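Local coordinates for SNF1-like protein kinase ssp2 (Schizosaccharomyces pombe, PDB 2QRD) that probably phosphorylates protein serine and threonine residues as the catalytic alpha subunit of the fission yeast AMP-activated kinase, here represented by its C-terminal regulatory region, at residues A[15-20]-A[129-134]. Sequence-based numbering, arbitrary orientation.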
loop_
_atom_site.group_PDB
_atom_site.type_symbol
_atom_site.label_atom_id
_atom_site.label_comp_id
_atom_site.label_asym_id
_atom_site.label_seq_id
_atom_site.Cartn_x
_atom_site.Cartn_y
_atom_site.Cartn_z
ATOM N N PHE A 15 -7.525 -15.373 11.894
ATOM C CA PHE A 15 -8.741 -15.434 11.119
ATOM C C PHE A 15 -9.892 -15.081 12.052
ATOM O O PHE A 15 -9.842 -15.383 13.249
ATOM C CB PHE A 15 -8.939 -16.820 10.499
ATOM C CG PHE A 15 -8.189 -17.020 9.205
ATOM C CD1 PHE A 15 -7.116 -17.915 9.132
ATOM C CD2 PHE A 15 -8.542 -16.308 8.059
ATOM C CE1 PHE A 15 -6.414 -18.102 7.933
ATOM C CE2 PHE A 15 -7.849 -16.480 6.856
ATOM C CZ PHE A 15 -6.782 -17.374 6.797
ATOM N N GLY A 16 -10.883 -14.383 11.491
ATOM C CA GLY A 16 -12.138 -14.094 12.144
ATOM C C GLY A 16 -12.066 -13.046 13.230
ATOM O O GLY A 16 -11.133 -12.251 13.271
ATOM N N VAL A 17 -13.095 -13.055 14.078
ATOM C CA VAL A 17 -13.147 -12.291 15.305
ATOM C C VAL A 17 -13.303 -13.225 16.551
ATOM O O VAL A 17 -14.003 -14.234 16.521
ATOM C CB VAL A 17 -14.137 -10.996 15.190
ATOM C CG1 VAL A 17 -15.043 -11.038 13.969
ATOM C CG2 VAL A 17 -14.858 -10.617 16.483
ATOM N N ARG A 18 -12.570 -12.897 17.607
ATOM C CA ARG A 18 -12.581 -13.668 18.847
ATOM C C ARG A 18 -13.846 -13.379 19.639
ATOM O O ARG A 18 -14.320 -12.231 19.687
ATOM C CB ARG A 18 -11.380 -13.323 19.739
ATOM C CG ARG A 18 -10.003 -13.475 19.141
ATOM C CD ARG A 18 -9.034 -13.662 20.268
ATOM N NE ARG A 18 -7.686 -13.148 20.004
ATOM C CZ ARG A 18 -6.713 -13.819 19.376
ATOM N NH1 ARG A 18 -6.933 -15.044 18.882
ATOM N NH2 ARG A 18 -5.518 -13.254 19.226
ATOM N N CYS A 19 -14.385 -14.429 20.248
ATOM C CA CYS A 19 -15.515 -14.289 21.145
ATOM C C CYS A 19 -15.340 -15.215 22.318
ATOM O O CYS A 19 -14.508 -16.115 22.287
ATOM C CB CYS A 19 -16.901 -14.475 20.464
ATOM S SG CYS A 19 -16.966 -15.036 18.778
ATOM N N ARG A 20 -16.106 -14.958 23.362
ATOM C CA ARG A 20 -16.034 -15.717 24.603
ATOM C C ARG A 20 -17.416 -15.818 25.188
ATOM O O ARG A 20 -18.321 -15.084 24.790
ATOM C CB ARG A 20 -15.095 -15.046 25.611
ATOM C CG ARG A 20 -13.619 -15.413 25.430
ATOM C CD ARG A 20 -12.848 -15.288 26.727
ATOM N NE ARG A 20 -12.130 -14.014 26.855
ATOM C CZ ARG A 20 -11.961 -13.357 28.008
ATOM N NH1 ARG A 20 -11.278 -12.215 28.028
ATOM N NH2 ARG A 20 -12.485 -13.827 29.142
ATOM N N MET A 129 -18.012 -2.758 9.063
ATOM C CA MET A 129 -19.368 -2.461 9.525
ATOM C C MET A 129 -19.862 -3.488 10.583
ATOM O O MET A 129 -20.295 -3.107 11.676
ATOM C CB MET A 129 -20.315 -2.403 8.297
ATOM C CG MET A 129 -21.522 -1.466 8.415
ATOM S SD MET A 129 -22.467 -1.105 6.856
ATOM C CE MET A 129 -21.100 -0.825 5.677
ATOM N N LEU A 130 -19.786 -4.770 10.243
ATOM C CA LEU A 130 -20.124 -5.831 11.186
ATOM C C LEU A 130 -19.342 -5.683 12.488
ATOM O O LEU A 130 -19.918 -5.694 13.576
ATOM C CB LEU A 130 -19.859 -7.204 10.565
ATOM C CG LEU A 130 -20.775 -8.342 11.019
ATOM C CD1 LEU A 130 -20.043 -9.674 10.969
ATOM C CD2 LEU A 130 -21.314 -8.074 12.416
ATOM N N VAL A 131 -18.026 -5.547 12.366
ATOM C CA VAL A 131 -17.150 -5.449 13.520
ATOM C C VAL A 131 -17.533 -4.280 14.414
ATOM O O VAL A 131 -17.587 -4.436 15.628
ATOM C CB VAL A 131 -15.642 -5.426 13.114
ATOM C CG1 VAL A 131 -14.781 -5.001 14.256
ATOM C CG2 VAL A 131 -15.207 -6.813 12.618
ATOM N N CYS A 132 -17.868 -3.133 13.825
ATOM C CA CYS A 132 -18.296 -1.979 14.621
ATOM C C CYS A 132 -19.605 -2.198 15.370
ATOM O O CYS A 132 -19.792 -1.672 16.464
ATOM C CB CYS A 132 -18.367 -0.719 13.767
ATOM S SG CYS A 132 -16.694 -0.199 13.302
ATOM N N LYS A 133 -20.504 -2.973 14.775
ATOM C CA LYS A 133 -21.766 -3.311 15.405
ATOM C C LYS A 133 -21.508 -4.311 16.527
ATOM O O LYS A 133 -22.028 -4.151 17.612
ATOM C CB LYS A 133 -22.745 -3.900 14.379
ATOM C CG LYS A 133 -23.189 -2.939 13.284
ATOM C CD LYS A 133 -23.568 -1.587 13.886
ATOM C CE LYS A 133 -24.042 -0.631 12.812
ATOM N NZ LYS A 133 -24.306 0.654 13.420
ATOM N N LEU A 134 -20.702 -5.339 16.277
ATOM C CA LEU A 134 -20.322 -6.260 17.353
ATOM C C LEU A 134 -19.657 -5.551 18.532
ATOM O O LEU A 134 -19.882 -5.908 19.695
ATOM C CB LEU A 134 -19.439 -7.390 16.833
ATOM C CG LEU A 134 -19.996 -8.348 15.763
ATOM C CD1 LEU A 134 -18.845 -9.152 15.053
ATOM C CD2 LEU A 134 -21.104 -9.301 16.319
#
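V17 meets V131 and L134 through its methyl groups, an economical example of an outermost strand of this chain touching a helix that packs on the sheet. The CB of V17 points at helix 123-136, and its CG1 branch comes closest to both residues: it lies 4.4 Å from CG2 of V131 and 4.4 Å from CD1 of L134. The CG2 branch of V17 stands almost as near to CD1 of L134, at 4.5 Å, so the leucine methyl faces both branches while V131 meets CG1. CG1 is nearly eclipsed with the backbone N (chi1 14°), an uncommon rotation that leaves both methyls on the helix side. All are loose van der Waals approaches of methyl to methyl, and they bury only 91 Å² in all. V131 and L134 stand three residues apart, almost one turn of helix, so their side chains emerge on neighbouring parts of one helical face. The backbones stay 8.1 Å apart between the CA atoms of V17 and V131, leaving the contact to side chains alone. The setting is an alpha-beta fold of the KA1-like clan, an antiparallel sheet on which the C-terminal helix packs together with helix 23-37. Strand 17-20 is held to strand 89-101 by backbone hydrogen bonds between V17 and L92 and between C19 and F90. L134 also touches L92 and A33 of helix 23-37. The backbone bond from L134 N to L130 O, 2.8 Å, helps fix the turn that presents the leucine. Farther out, V131 packs on L74 of the neighbouring SPCC1919.03c protein chain, while F15 pairs antiparallel with a strand of that subunit and continues the sheet across the interface.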